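Local coordinates for protein aminotransferase class-III (Ochrobactrum anthropi, PDB 5GHG) that probably moves amino groups between amines and carbonyl compounds as an omega-transaminase, with its cofactor held here in the pyridoxamine phosphate form, at residues Asp258-Gly263 and Met285-Ser290; Phe264-Asn269 and Ala424-Leu429; Ala157-Thr162 and Phe171-Asp176; Arg147-His152 and Thr162-Asn167. The protein carries 1 engineered substitution. All coordinates share one frame; numbering follows the deposited sequence.

Contact 1: Asp258-Gly263 and Met285-Ser290; sequences DEVICG and MSKQLS. With PMP (4'-deoxy-4'-aminopyridoxal-5'-phosphate), chain C.
Val260 and Lys287 carry the apolar part of this buried meeting. Their side chains cross at about a right angle, and Val260 CG1 presses on Lys287 CE at 3.3 Å, tighter than usual for carbons. Ile261 runs beside the lysine and ends at the cofactor phenol oxygen, while Val260 CG1 packs 3.5 Å from pyridine C3. Gln288 NE2 bonds Gly263 O directly at 2.9 Å, in both the amide and the carbonyl plane; Gln288 OE1 accepts from Arg266. Two waters span the gap, one between Ser286 N and Glu259 O, the other between Gln288 N and Val260 O.

At the cofactor, Asp258 splits its carboxylate. OD1 accepts from Val260 N at 3.1 Å, an Asx turn, whereas OD2 lies 2.8 Å from PMP N1 and accepts from His152 and Asn122. With an alanine in place of Asp258, N1 would probably lose its carboxylate partner and the His152 ring be freer to turn. Lys287 NZ stands 3.3 Å from PMP N4A, and is hydrogen-bonded to Leu57 O and to Thr324 of the second subunit. Aspartate facing the pyridine nitrogen and lysine beside the amino group together mark the active site of fold type I PLP enzymes.

Contact 2: Phe264-Asn269 and Ala424-Leu429; sequences FGRTGN and AFCPPL
Arg266 reaches across to the carbonyl of Pro427, which both terminal nitrogens share unequally. NH1 gives the strong bond, 2.6 Å to Pro427 O at 157°, with the oxygen lying in the guanidinium plane; NH2 adds a weak one of 3.1 Å to Pro427 O. Bends at chi2 (54°) and chi3 (58°) fold the arginine chain so that its flat end meets this oxygen edge-on. Leu379 O takes a further N-H of NH1, so backbone oxygens are likely to offset part of the buried charge.

The two faces are covered differently. Cys426 SG sits 3.2 Å above the plane, over its centre, while Leu429 CD2 covers the opposite face near the rim, 4.0 Å from Arg266 NH2. Farther out, Leu429 CD1 rests 3.5 Å from Phe264 O. Cys426 also touches Leu58, the engineered residue. The type I turn from Gly265 to Gly268 thus meets the chain leaving strand 422-425, a junction consistent with the interface between the large cofactor-binding domain and the C-terminal small domain of fold type I aminotransferases.

Contact 3: Ala157-Thr162 and Phe171-Asp176; sequences ASASLT and FDLPID
Ser160, near the end of the short helix 156-161, comes alongside an irregular loop, its CA 4.0 Å from the CA of Pro174, which follows a cis peptide bond. The serine hydroxyl carries the polar exchange: Ile175 N donates to Ser160 OG over 2.9 Å, nearly straight at 165°. With OG beside its own backbone N (chi1 -64°), the same oxygen can also bond to Ile156 O one turn back, so it serves loop and helix at once. Replacing Ser160 with alanine would probably leave the Ile175 N-H without its acceptor.

Apolar groups close round this bond. Ser160 CB meets Pro174 CB at 3.6 Å. Leu173 straddles the helix surface, with CD1 against Ala159 CB at 3.7 Å and CD2 at the serine hydroxyl, while Ile175 extends CD1 to within 4.3 Å of Ala157 CB. Just before these residues the loop turns to the second subunit, where Asp172 forms salt bridges with Arg177 and Lys142 of that chain and Phe171 stacks on its Tyr131. The helix and the loop after it belong to a beta-alpha-beta crossover from strand 143-147 to its parallel neighbour 178-181.

Contact 4: Arg147-His152 and Thr162-Asn167; sequences RKRGYH and TGLPNN. With PMP (4'-deoxy-4'-aminopyridoxal-5'-phosphate), chain C.
Thr162, Tyr151 and Gly163 bury the most surface where the entry and exit loops of the helix in a beta-alpha-beta crossover meet; the entry side is a type II turn from Arg147 to Gly150. Gly163 is gripped twice through its backbone: its N donates to Gly150 O at 2.7 Å, almost straight (178°), and its O accepts from Arg149 N, also at 2.7 Å. Gly163 CA lies 3.6 Å from Arg147 O, a close backbone approach.

Thr162 turns OG1 to His152 N, which donates to it over 2.9 Å, while CG2 touches Tyr151 CD2 at 3.7 Å. OG1 itself lies over one face of the tyrosine ring, toward the rim. Leu164 completes this side, placing CD1 at the ring edge, 3.8 Å from Tyr151 CD2, and CD2 at 3.6 Å from Arg149 CA. Asn167 OD1 also comes to the edge, its amide plane 67° from that of the ring; Tyr20 bonds both the Tyr151 hydroxyl and Asn167 ND2. Held in this way, with CG anti to its backbone N (chi1 -173°), Tyr151 brings CE1 to 3.1 Å from PMP N4A.

Overall arrangement
Two of the four contacts line the cofactor site, and only contact 2 joins distant parts of the chain. Contacts 1 and 2 are wholly buried near the centre of the chain; contact 4 is partly open at its turn, and contacts 3 and 4 both border the second subunit. Contacts 1 and 4 join through Asp258 and His152. The first segments of contacts 1 and 2 are consecutive in one loop. Contact 3 packs helix 156-161 on its following loop, and contact 4, sharing Thr162, ties the loops at its two ends. Chemistry follows place: carboxylate, amine and water at the cofactor, a buried guanidinium at contact 2, and backbone or hydroxyl bonds in the crossover.

Contact 1: Asp258-Gly263 and Met285-Ser290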
loop_
_atom_site.group_PDB
_atom_site.type_symbol
_atom_site.label_atom_id
_atom_site.label_comp_id
_atom_site.label_asym_id
_atom_site.label_seq_id
_atom_site.Cartn_x
_atom_site.Cartn_y
_atom_site.Cartn_z
ATOM N N ASP B 258 -16.018 -2.577 7.182
ATOM C CA ASP B 258 -14.926 -1.698 6.780
ATOM C C ASP B 258 -15.040 -0.413 7.600
ATOM O O ASP B 258 -15.810 0.486 7.254
ATOM C CB ASP B 258 -14.985 -1.406 5.285
ATOM C CG ASP B 258 -13.768 -0.625 4.796
ATOM O OD1 ASP B 258 -13.134 0.048 5.630
ATOM O OD2 ASP B 258 -13.444 -0.704 3.594
ATOM N N GLU B 259 -14.277 -0.336 8.686
ATOM C CA GLU B 259 -14.312 0.803 9.607
ATOM C C GLU B 259 -13.166 1.777 9.375
ATOM O O GLU B 259 -12.794 2.508 10.285
ATOM C CB GLU B 259 -14.298 0.318 11.054
ATOM C CG GLU B 259 -15.480 -0.546 11.408
ATOM C CD GLU B 259 -16.438 0.137 12.343
ATOM O OE1 GLU B 259 -16.346 1.388 12.509
ATOM O OE2 GLU B 259 -17.282 -0.578 12.919
ATOM N N VAL B 260 -12.597 1.787 8.171
ATOM C CA VAL B 260 -11.439 2.626 7.902
ATOM C C VAL B 260 -11.762 4.097 8.204
ATOM O O VAL B 260 -10.953 4.810 8.791
ATOM C CB VAL B 260 -10.961 2.395 6.456
ATOM C CG1 VAL B 260 -10.068 3.529 5.954
ATOM C CG2 VAL B 260 -10.213 1.063 6.376
ATOM N N ILE B 261 -12.960 4.549 7.849
ATOM C CA ILE B 261 -13.373 5.893 8.211
ATOM C C ILE B 261 -14.127 5.929 9.547
ATOM O O ILE B 261 -13.920 6.830 10.366
ATOM C CB ILE B 261 -14.205 6.542 7.097
ATOM C CG1 ILE B 261 -13.309 6.915 5.908
ATOM C CG2 ILE B 261 -14.945 7.759 7.644
ATOM C CD1 ILE B 261 -14.090 7.342 4.679
ATOM N N CYS B 262 -15.022 4.987 9.795
ATOM C CA CYS B 262 -15.873 5.112 10.982
ATOM C C CYS B 262 -15.130 4.828 12.277
ATOM O O CYS B 262 -15.626 5.189 13.354
ATOM C CB CYS B 262 -17.088 4.178 10.845
ATOM S SG CYS B 262 -18.150 4.612 9.416
ATOM N N GLY B 263 -13.971 4.190 12.221
ATOM C CA GLY B 263 -13.323 3.721 13.435
ATOM C C GLY B 263 -12.767 4.855 14.278
ATOM O O GLY B 263 -12.400 5.927 13.774
ATOM N N MET B 285 -9.518 -1.510 9.818
ATOM C CA MET B 285 -9.242 -0.203 10.396
ATOM C C MET B 285 -8.062 0.460 9.685
ATOM O O MET B 285 -7.163 -0.214 9.181
ATOM C CB MET B 285 -8.894 -0.308 11.878
ATOM C CG MET B 285 -10.021 -0.812 12.745
ATOM S SD MET B 285 -9.368 -1.585 14.255
ATOM C CE MET B 285 -8.850 -3.192 13.641
ATOM N N SER B 286 -8.077 1.788 9.663
ATOM C CA SER B 286 -6.923 2.562 9.253
ATOM C C SER B 286 -7.124 4.013 9.687
ATOM O O SER B 286 -7.924 4.282 10.593
ATOM C CB SER B 286 -6.703 2.454 7.742
ATOM O OG SER B 286 -5.511 3.137 7.351
ATOM N N LYS B 287 -6.407 4.940 9.063
ATOM C CA LYS B 287 -6.715 6.369 9.189
ATOM C C LYS B 287 -6.647 6.862 10.619
ATOM O O LYS B 287 -5.550 7.160 11.111
ATOM C CB LYS B 287 -8.080 6.672 8.586
ATOM C CG LYS B 287 -8.068 6.706 7.057
ATOM C CD LYS B 287 -9.445 7.113 6.539
ATOM C CE LYS B 287 -9.640 6.684 5.096
ATOM N NZ LYS B 287 -9.252 7.682 4.113
ATOM N N GLN B 288 -7.797 6.963 11.309
ATOM C CA GLN B 288 -7.737 7.500 12.663
ATOM C C GLN B 288 -6.992 6.581 13.619
ATOM O O GLN B 288 -6.684 7.000 14.731
ATOM C CB GLN B 288 -9.141 7.793 13.217
ATOM C CG GLN B 288 -9.908 8.823 12.394
ATOM C CD GLN B 288 -11.002 9.536 13.170
ATOM O OE1 GLN B 288 -11.051 10.767 13.185
ATOM N NE2 GLN B 288 -11.891 8.776 13.805
ATOM N N LEU B 289 -6.715 5.342 13.214
ATOM C CA LEU B 289 -5.839 4.467 13.988
ATOM C C LEU B 289 -4.531 5.165 14.356
ATOM O O LEU B 289 -4.034 5.037 15.481
ATOM C CB LEU B 289 -5.561 3.199 13.175
ATOM C CG LEU B 289 -4.594 2.165 13.733
ATOM C CD1 LEU B 289 -5.109 1.619 15.057
ATOM C CD2 LEU B 289 -4.380 1.034 12.722
ATOM N N SER B 290 -3.963 5.933 13.424
ATOM C CA SER B 290 -2.754 6.698 13.690
ATOM C C SER B 290 -2.945 8.187 13.453
ATOM O O SER B 290 -1.952 8.941 13.454
ATOM C CB SER B 290 -1.591 6.181 12.828
ATOM O OG SER B 290 -1.804 6.531 11.452
HETATM N N1 PMP C . -11.902 1.570 3.055
HETATM C C2 PMP C . -12.475 2.786 3.263
HETATM C C2A PMP C . -13.850 2.844 3.858
HETATM C C3 PMP C . -11.816 3.981 2.900
HETATM O O3 PMP C . -12.485 5.167 3.060
HETATM C C4 PMP C . -10.503 3.917 2.346
HETATM C C4A PMP C . -9.682 5.147 2.000
HETATM N N4A PMP C . -10.423 6.228 1.404
HETATM C C5 PMP C . -9.936 2.628 2.163
HETATM C C6 PMP C . -10.614 1.491 2.575
HETATM C C5A PMP C . -8.581 2.432 1.553
HETATM O O4P PMP C . -7.564 2.912 2.435
HETATM P P PMP C . -6.129 3.392 1.802
HETATM O O1P PMP C . -5.631 2.327 0.894
HETATM O O2P PMP C . -5.256 3.602 3.026
HETATM O O3P PMP C . -6.349 4.666 1.017
HETATM O O HOH W 1 -10.221 2.833 11.410
HETATM O O HOH W 2 -10.697 5.646 11.320
#

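Contact 2: Phe264-Asn269 and Ala424-Leu429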
loop_
_atom_site.group_PDB
_atom_site.type_symbol
_atom_site.label_atom_id
_atom_site.label_comp_id
_atom_site.label_asym_id
_atom_site.label_seq_id
_atom_site.Cartn_x
_atom_site.Cartn_y
_atom_site.Cartn_z
ATOM N N PHE B 264 -12.732 4.613 15.586
ATOM C CA PHE B 264 -12.095 5.479 16.578
ATOM C C PHE B 264 -12.818 6.803 16.766
ATOM O O PHE B 264 -12.193 7.849 16.875
ATOM C CB PHE B 264 -10.608 5.661 16.241
ATOM C CG PHE B 264 -9.888 4.349 16.076
ATOM C CD1 PHE B 264 -9.621 3.555 17.185
ATOM C CD2 PHE B 264 -9.575 3.856 14.823
ATOM C CE1 PHE B 264 -9.000 2.308 17.030
ATOM C CE2 PHE B 264 -8.960 2.625 14.656
ATOM C CZ PHE B 264 -8.677 1.849 15.761
ATOM N N GLY B 265 -14.150 6.752 16.855
ATOM C CA GLY B 265 -14.947 7.867 17.361
ATOM C C GLY B 265 -15.700 8.692 16.336
ATOM O O GLY B 265 -16.443 9.594 16.720
ATOM N N ARG B 266 -15.578 8.382 15.051
ATOM C CA ARG B 266 -16.120 9.250 14.011
ATOM C C ARG B 266 -17.649 9.339 14.048
ATOM O O ARG B 266 -18.207 10.386 13.713
ATOM C CB ARG B 266 -15.644 8.767 12.641
ATOM C CG ARG B 266 -16.184 9.548 11.452
ATOM C CD ARG B 266 -15.907 11.023 11.592
ATOM N NE ARG B 266 -14.482 11.330 11.730
ATOM C CZ ARG B 266 -14.005 12.554 11.925
ATOM N NH1 ARG B 266 -14.847 13.587 12.025
ATOM N NH2 ARG B 266 -12.716 12.747 12.032
ATOM N N THR B 267 -18.344 8.266 14.430
ATOM C CA THR B 267 -19.805 8.232 14.276
ATOM C C THR B 267 -20.555 8.412 15.598
ATOM O O THR B 267 -21.763 8.172 15.648
ATOM C CB THR B 267 -20.260 6.942 13.590
ATOM O OG1 THR B 267 -20.046 5.822 14.465
ATOM C CG2 THR B 267 -19.501 6.735 12.295
ATOM N N GLY B 268 -19.875 8.854 16.653
ATOM C CA GLY B 268 -20.502 9.028 17.946
ATOM C C GLY B 268 -20.284 7.873 18.893
ATOM O O GLY B 268 -20.697 7.946 20.056
ATOM N N ASN B 269 -19.684 6.794 18.410
ATOM C CA ASN B 269 -19.202 5.713 19.262
ATOM C C ASN B 269 -17.795 5.371 18.799
ATOM O O ASN B 269 -17.337 5.847 17.752
ATOM C CB ASN B 269 -20.126 4.496 19.179
ATOM C CG ASN B 269 -21.481 4.772 19.790
ATOM O OD1 ASN B 269 -21.621 4.772 20.998
ATOM N ND2 ASN B 269 -22.476 5.046 18.953
ATOM N N ALA B 424 -18.853 17.290 1.878
ATOM C CA ALA B 424 -18.709 16.482 3.088
ATOM C C ALA B 424 -18.048 17.283 4.197
ATOM O O ALA B 424 -17.258 18.198 3.955
ATOM C CB ALA B 424 -17.895 15.217 2.819
ATOM N N PHE B 425 -18.388 16.931 5.430
ATOM C CA PHE B 425 -17.787 17.515 6.615
ATOM C C PHE B 425 -17.399 16.368 7.544
ATOM O O PHE B 425 -18.225 15.510 7.859
ATOM C CB PHE B 425 -18.738 18.501 7.267
ATOM C CG PHE B 425 -19.069 19.643 6.367
ATOM C CD1 PHE B 425 -18.314 20.799 6.389
ATOM C CD2 PHE B 425 -20.076 19.516 5.417
ATOM C CE1 PHE B 425 -18.583 21.837 5.525
ATOM C CE2 PHE B 425 -20.345 20.543 4.544
ATOM C CZ PHE B 425 -19.602 21.710 4.590
ATOM N N CYS B 426 -16.131 16.337 7.935
ATOM C CA CYS B 426 -15.589 15.263 8.753
ATOM C C CYS B 426 -14.400 15.827 9.525
ATOM O O CYS B 426 -13.245 15.446 9.295
ATOM C CB CYS B 426 -15.174 14.086 7.861
ATOM S SG CYS B 426 -14.542 12.628 8.690
ATOM N N PRO B 427 -14.654 16.775 10.426
ATOM C CA PRO B 427 -13.553 17.537 11.038
ATOM C C PRO B 427 -12.848 16.744 12.124
ATOM O O PRO B 427 -13.346 15.698 12.569
ATOM C CB PRO B 427 -14.261 18.775 11.601
ATOM C CG PRO B 427 -15.666 18.268 11.928
ATOM C CD PRO B 427 -15.976 17.312 10.787
ATOM N N PRO B 428 -11.679 17.205 12.571
ATOM C CA PRO B 428 -10.922 16.452 13.567
ATOM C C PRO B 428 -11.703 16.287 14.871
ATOM O O PRO B 428 -12.526 17.125 15.237
ATOM C CB PRO B 428 -9.653 17.275 13.758
ATOM C CG PRO B 428 -9.516 18.061 12.482
ATOM C CD PRO B 428 -10.932 18.380 12.078
ATOM N N LEU B 429 -11.432 15.173 15.555
ATOM C CA LEU B 429 -12.088 14.832 16.813
ATOM C C LEU B 429 -11.865 15.889 17.885
ATOM O O LEU B 429 -12.640 15.951 18.846
ATOM C CB LEU B 429 -11.570 13.485 17.324
ATOM C CG LEU B 429 -11.568 12.299 16.354
ATOM C CD1 LEU B 429 -10.921 11.068 17.021
ATOM C CD2 LEU B 429 -12.990 11.987 15.946
#

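Contact 3: Ala157-Thr162 and Phe171-Asp176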
loop_
_atom_site.group_PDB
_atom_site.type_symbol
_atom_site.label_atom_id
_atom_site.label_comp_id
_atom_site.label_asym_id
_atom_site.label_seq_id
_atom_site.Cartn_x
_atom_site.Cartn_y
_atom_site.Cartn_z
ATOM N N ALA B 157 -7.747 -5.905 -6.418
ATOM C CA ALA B 157 -8.855 -6.564 -5.737
ATOM C C ALA B 157 -9.726 -5.569 -4.956
ATOM O O ALA B 157 -10.955 -5.624 -5.033
ATOM C CB ALA B 157 -8.349 -7.655 -4.814
ATOM N N SER B 158 -9.118 -4.664 -4.186
ATOM C CA SER B 158 -9.959 -3.817 -3.362
ATOM C C SER B 158 -10.620 -2.694 -4.183
ATOM O O SER B 158 -11.718 -2.259 -3.835
ATOM C CB SER B 158 -9.180 -3.260 -2.163
ATOM O OG SER B 158 -8.010 -2.556 -2.536
ATOM N N ALA B 159 -10.001 -2.255 -5.283
ATOM C CA ALA B 159 -10.690 -1.375 -6.222
ATOM C C ALA B 159 -11.877 -2.070 -6.886
ATOM O O ALA B 159 -12.827 -1.402 -7.325
ATOM C CB ALA B 159 -9.740 -0.873 -7.303
ATOM N N SER B 160 -11.820 -3.396 -7.002
ATOM C CA SER B 160 -12.964 -4.155 -7.485
ATOM C C SER B 160 -14.090 -4.157 -6.464
ATOM O O SER B 160 -15.262 -4.069 -6.836
ATOM C CB SER B 160 -12.551 -5.587 -7.824
ATOM O OG SER B 160 -11.622 -5.610 -8.902
ATOM N N LEU B 161 -13.744 -4.270 -5.175
ATOM C CA LEU B 161 -14.745 -4.147 -4.109
ATOM C C LEU B 161 -15.401 -2.775 -4.148
ATOM O O LEU B 161 -16.612 -2.641 -3.952
ATOM C CB LEU B 161 -14.094 -4.385 -2.748
ATOM C CG LEU B 161 -13.520 -5.766 -2.444
ATOM C CD1 LEU B 161 -12.771 -5.743 -1.130
ATOM C CD2 LEU B 161 -14.628 -6.823 -2.452
ATOM N N THR B 162 -14.598 -1.744 -4.378
ATOM C CA THR B 162 -15.102 -0.386 -4.500
ATOM C C THR B 162 -16.180 -0.322 -5.576
ATOM O O THR B 162 -16.083 -0.992 -6.609
ATOM C CB THR B 162 -13.931 0.537 -4.826
ATOM O OG1 THR B 162 -13.045 0.542 -3.699
ATOM C CG2 THR B 162 -14.390 1.960 -5.164
ATOM N N PHE B 171 -9.886 0.703 -16.173
ATOM C CA PHE B 171 -9.018 -0.164 -15.381
ATOM C C PHE B 171 -9.337 -1.647 -15.555
ATOM O O PHE B 171 -8.618 -2.489 -14.986
ATOM C CB PHE B 171 -9.091 0.208 -13.887
ATOM C CG PHE B 171 -8.416 1.519 -13.536
ATOM C CD1 PHE B 171 -7.036 1.673 -13.688
ATOM C CD2 PHE B 171 -9.152 2.584 -13.014
ATOM C CE1 PHE B 171 -6.400 2.869 -13.335
ATOM C CE2 PHE B 171 -8.538 3.780 -12.656
ATOM C CZ PHE B 171 -7.157 3.924 -12.806
ATOM N N ASP B 172 -10.384 -1.995 -16.332
ATOM C CA ASP B 172 -10.796 -3.380 -16.535
ATOM C C ASP B 172 -11.304 -4.034 -15.251
ATOM O O ASP B 172 -11.208 -5.246 -15.084
ATOM C CB ASP B 172 -9.649 -4.246 -17.107
ATOM C CG ASP B 172 -9.308 -3.866 -18.532
ATOM O OD1 ASP B 172 -10.023 -3.009 -19.120
ATOM O OD2 ASP B 172 -8.342 -4.433 -19.070
ATOM N N LEU B 173 -11.821 -3.246 -14.331
ATOM C CA LEU B 173 -12.312 -3.762 -13.055
ATOM C C LEU B 173 -13.833 -3.659 -13.039
ATOM O O LEU B 173 -14.398 -2.903 -13.820
ATOM C CB LEU B 173 -11.704 -2.974 -11.897
ATOM C CG LEU B 173 -10.170 -2.940 -11.898
ATOM C CD1 LEU B 173 -9.677 -2.094 -10.749
ATOM C CD2 LEU B 173 -9.614 -4.371 -11.816
ATOM N N PRO B 174 -14.504 -4.397 -12.143
ATOM C CA PRO B 174 -14.009 -5.335 -11.136
ATOM C C PRO B 174 -13.565 -6.688 -11.683
ATOM O O PRO B 174 -14.049 -7.155 -12.724
ATOM C CB PRO B 174 -15.220 -5.526 -10.214
ATOM C CG PRO B 174 -16.404 -5.371 -11.155
ATOM C CD PRO B 174 -15.969 -4.232 -12.089
ATOM N N ILE B 175 -12.638 -7.333 -10.974
ATOM C CA ILE B 175 -12.263 -8.687 -11.315
ATOM C C ILE B 175 -13.432 -9.623 -11.046
ATOM O O ILE B 175 -14.407 -9.288 -10.341
ATOM C CB ILE B 175 -11.024 -9.144 -10.523
ATOM C CG1 ILE B 175 -11.375 -9.252 -9.036
ATOM C CG2 ILE B 175 -9.845 -8.200 -10.810
ATOM C CD1 ILE B 175 -10.187 -9.587 -8.154
ATOM N N ASP B 176 -13.322 -10.824 -11.599
ATOM C CA ASP B 176 -14.303 -11.866 -11.344
ATOM C C ASP B 176 -14.334 -12.186 -9.840
ATOM O O ASP B 176 -13.324 -12.074 -9.136
ATOM C CB ASP B 176 -13.942 -13.136 -12.129
ATOM C CG ASP B 176 -14.935 -14.268 -11.895
ATOM O OD1 ASP B 176 -16.159 -13.986 -11.819
ATOM O OD2 ASP B 176 -14.503 -15.439 -11.786
#

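Contact 4: Arg147-His152 and Thr162-Asn167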
loop_
_atom_site.group_PDB
_atom_site.type_symbol
_atom_site.label_atom_id
_atom_site.label_comp_id
_atom_site.label_asym_id
_atom_site.label_seq_id
_atom_site.Cartn_x
_atom_site.Cartn_y
_atom_site.Cartn_z
ATOM N N ARG B 147 -21.029 -3.152 -2.414
ATOM C CA ARG B 147 -22.177 -2.309 -2.739
ATOM C C ARG B 147 -21.798 -1.186 -3.686
ATOM O O ARG B 147 -20.690 -0.647 -3.621
ATOM C CB ARG B 147 -22.786 -1.707 -1.471
ATOM C CG ARG B 147 -23.262 -2.741 -0.498
ATOM C CD ARG B 147 -23.767 -2.113 0.760
ATOM N NE ARG B 147 -22.712 -1.377 1.457
ATOM C CZ ARG B 147 -22.895 -0.765 2.626
ATOM N NH1 ARG B 147 -24.080 -0.835 3.208
ATOM N NH2 ARG B 147 -21.909 -0.080 3.201
ATOM N N LYS B 148 -22.726 -0.834 -4.559
ATOM C CA LYS B 148 -22.560 0.363 -5.371
ATOM C C LYS B 148 -22.297 1.570 -4.476
ATOM O O LYS B 148 -22.952 1.757 -3.454
ATOM C CB LYS B 148 -23.803 0.594 -6.236
ATOM C CG LYS B 148 -23.901 -0.378 -7.401
ATOM C CD LYS B 148 -25.155 -0.071 -8.224
ATOM C CE LYS B 148 -25.354 -1.045 -9.367
ATOM N NZ LYS B 148 -26.439 -0.529 -10.273
ATOM N N ARG B 149 -21.323 2.379 -4.867
ATOM C CA ARG B 149 -20.885 3.572 -4.140
ATOM C C ARG B 149 -20.126 3.253 -2.860
ATOM O O ARG B 149 -19.692 4.174 -2.173
ATOM C CB ARG B 149 -22.061 4.526 -3.840
ATOM C CG ARG B 149 -22.597 5.212 -5.106
ATOM C CD ARG B 149 -23.871 6.055 -4.869
ATOM N NE ARG B 149 -23.595 7.250 -4.065
ATOM C CZ ARG B 149 -24.544 8.050 -3.553
ATOM N NH1 ARG B 149 -24.203 9.111 -2.835
ATOM N NH2 ARG B 149 -25.832 7.786 -3.767
ATOM N N GLY B 150 -19.921 1.975 -2.527
ATOM C CA GLY B 150 -18.976 1.640 -1.485
ATOM C C GLY B 150 -17.547 1.970 -1.901
ATOM O O GLY B 150 -17.222 2.061 -3.083
ATOM N N TYR B 151 -16.680 2.152 -0.918
ATOM C CA TYR B 151 -15.277 2.450 -1.207
ATOM C C TYR B 151 -14.393 1.637 -0.279
ATOM O O TYR B 151 -14.513 1.731 0.945
ATOM C CB TYR B 151 -14.964 3.938 -1.051
ATOM C CG TYR B 151 -13.566 4.276 -1.502
ATOM C CD1 TYR B 151 -12.483 4.172 -0.632
ATOM C CD2 TYR B 151 -13.319 4.671 -2.812
ATOM C CE1 TYR B 151 -11.185 4.467 -1.051
ATOM C CE2 TYR B 151 -12.028 4.973 -3.235
ATOM C CZ TYR B 151 -10.972 4.857 -2.356
ATOM O OH TYR B 151 -9.702 5.171 -2.784
ATOM N N HIS B 152 -13.500 0.863 -0.860
ATOM C CA HIS B 152 -12.722 -0.092 -0.098
ATOM C C HIS B 152 -11.249 -0.098 -0.477
ATOM O O HIS B 152 -10.503 -0.961 0.003
ATOM C CB HIS B 152 -13.341 -1.486 -0.256
ATOM C CG HIS B 152 -14.773 -1.531 0.161
ATOM N ND1 HIS B 152 -15.166 -1.424 1.473
ATOM C CD2 HIS B 152 -15.908 -1.625 -0.569
ATOM C CE1 HIS B 152 -16.492 -1.459 1.536
ATOM N NE2 HIS B 152 -16.961 -1.582 0.317
ATOM N N THR B 162 -14.598 -1.744 -4.378
ATOM C CA THR B 162 -15.102 -0.386 -4.500
ATOM C C THR B 162 -16.180 -0.322 -5.576
ATOM O O THR B 162 -16.083 -0.992 -6.609
ATOM C CB THR B 162 -13.931 0.537 -4.826
ATOM O OG1 THR B 162 -13.045 0.542 -3.699
ATOM C CG2 THR B 162 -14.390 1.960 -5.164
ATOM N N GLY B 163 -17.227 0.454 -5.309
ATOM C CA GLY B 163 -18.389 0.484 -6.190
ATOM C C GLY B 163 -18.607 1.824 -6.863
ATOM O O GLY B 163 -19.744 2.226 -7.107
ATOM N N LEU B 164 -17.513 2.528 -7.157
ATOM C CA LEU B 164 -17.577 3.850 -7.777
ATOM C C LEU B 164 -16.986 3.771 -9.183
ATOM O O LEU B 164 -15.922 3.160 -9.377
ATOM C CB LEU B 164 -16.812 4.883 -6.937
ATOM C CG LEU B 164 -17.421 5.165 -5.544
ATOM C CD1 LEU B 164 -16.448 5.894 -4.643
ATOM C CD2 LEU B 164 -18.731 5.958 -5.663
ATOM N N PRO B 165 -17.657 4.353 -10.177
ATOM C CA PRO B 165 -17.229 4.149 -11.567
ATOM C C PRO B 165 -15.843 4.685 -11.878
ATOM O O PRO B 165 -15.127 4.073 -12.687
ATOM C CB PRO B 165 -18.320 4.879 -12.387
ATOM C CG PRO B 165 -18.985 5.806 -11.424
ATOM C CD PRO B 165 -18.928 5.101 -10.095
ATOM N N ASN B 166 -15.444 5.797 -11.270
ATOM C CA ASN B 166 -14.097 6.320 -11.487
ATOM C C ASN B 166 -13.030 5.304 -11.080
ATOM O O ASN B 166 -11.908 5.359 -11.570
ATOM C CB ASN B 166 -13.878 7.604 -10.695
ATOM C CG ASN B 166 -14.605 8.797 -11.267
ATOM O OD1 ASN B 166 -15.055 8.782 -12.404
ATOM N ND2 ASN B 166 -14.672 9.876 -10.465
ATOM N N ASN B 167 -13.341 4.401 -10.153
ATOM C CA ASN B 167 -12.344 3.417 -9.748
ATOM C C ASN B 167 -12.272 2.217 -10.688
ATOM O O ASN B 167 -11.369 1.375 -10.541
ATOM C CB ASN B 167 -12.631 2.940 -8.321
ATOM C CG ASN B 167 -12.294 4.004 -7.298
ATOM O OD1 ASN B 167 -13.152 4.776 -6.885
ATOM N ND2 ASN B 167 -11.039 4.055 -6.898
HETATM N N1 PMP C . -11.902 1.570 3.055
HETATM C C2 PMP C . -12.475 2.786 3.263
HETATM C C2A PMP C . -13.850 2.844 3.858
HETATM C C3 PMP C . -11.816 3.981 2.900
HETATM O O3 PMP C . -12.485 5.167 3.060
HETATM C C4 PMP C . -10.503 3.917 2.346
HETATM C C4A PMP C . -9.682 5.147 2.000
HETATM N N4A PMP C . -10.423 6.228 1.404
HETATM C C5 PMP C . -9.936 2.628 2.163
HETATM C C6 PMP C . -10.614 1.491 2.575
HETATM C C5A PMP C . -8.581 2.432 1.553
HETATM O O4P PMP C . -7.564 2.912 2.435
HETATM P P PMP C . -6.129 3.392 1.802
HETATM O O1P PMP C . -5.631 2.327 0.894
HETATM O O2P PMP C . -5.256 3.602 3.026
HETATM O O3P PMP C . -6.349 4.666 1.017
#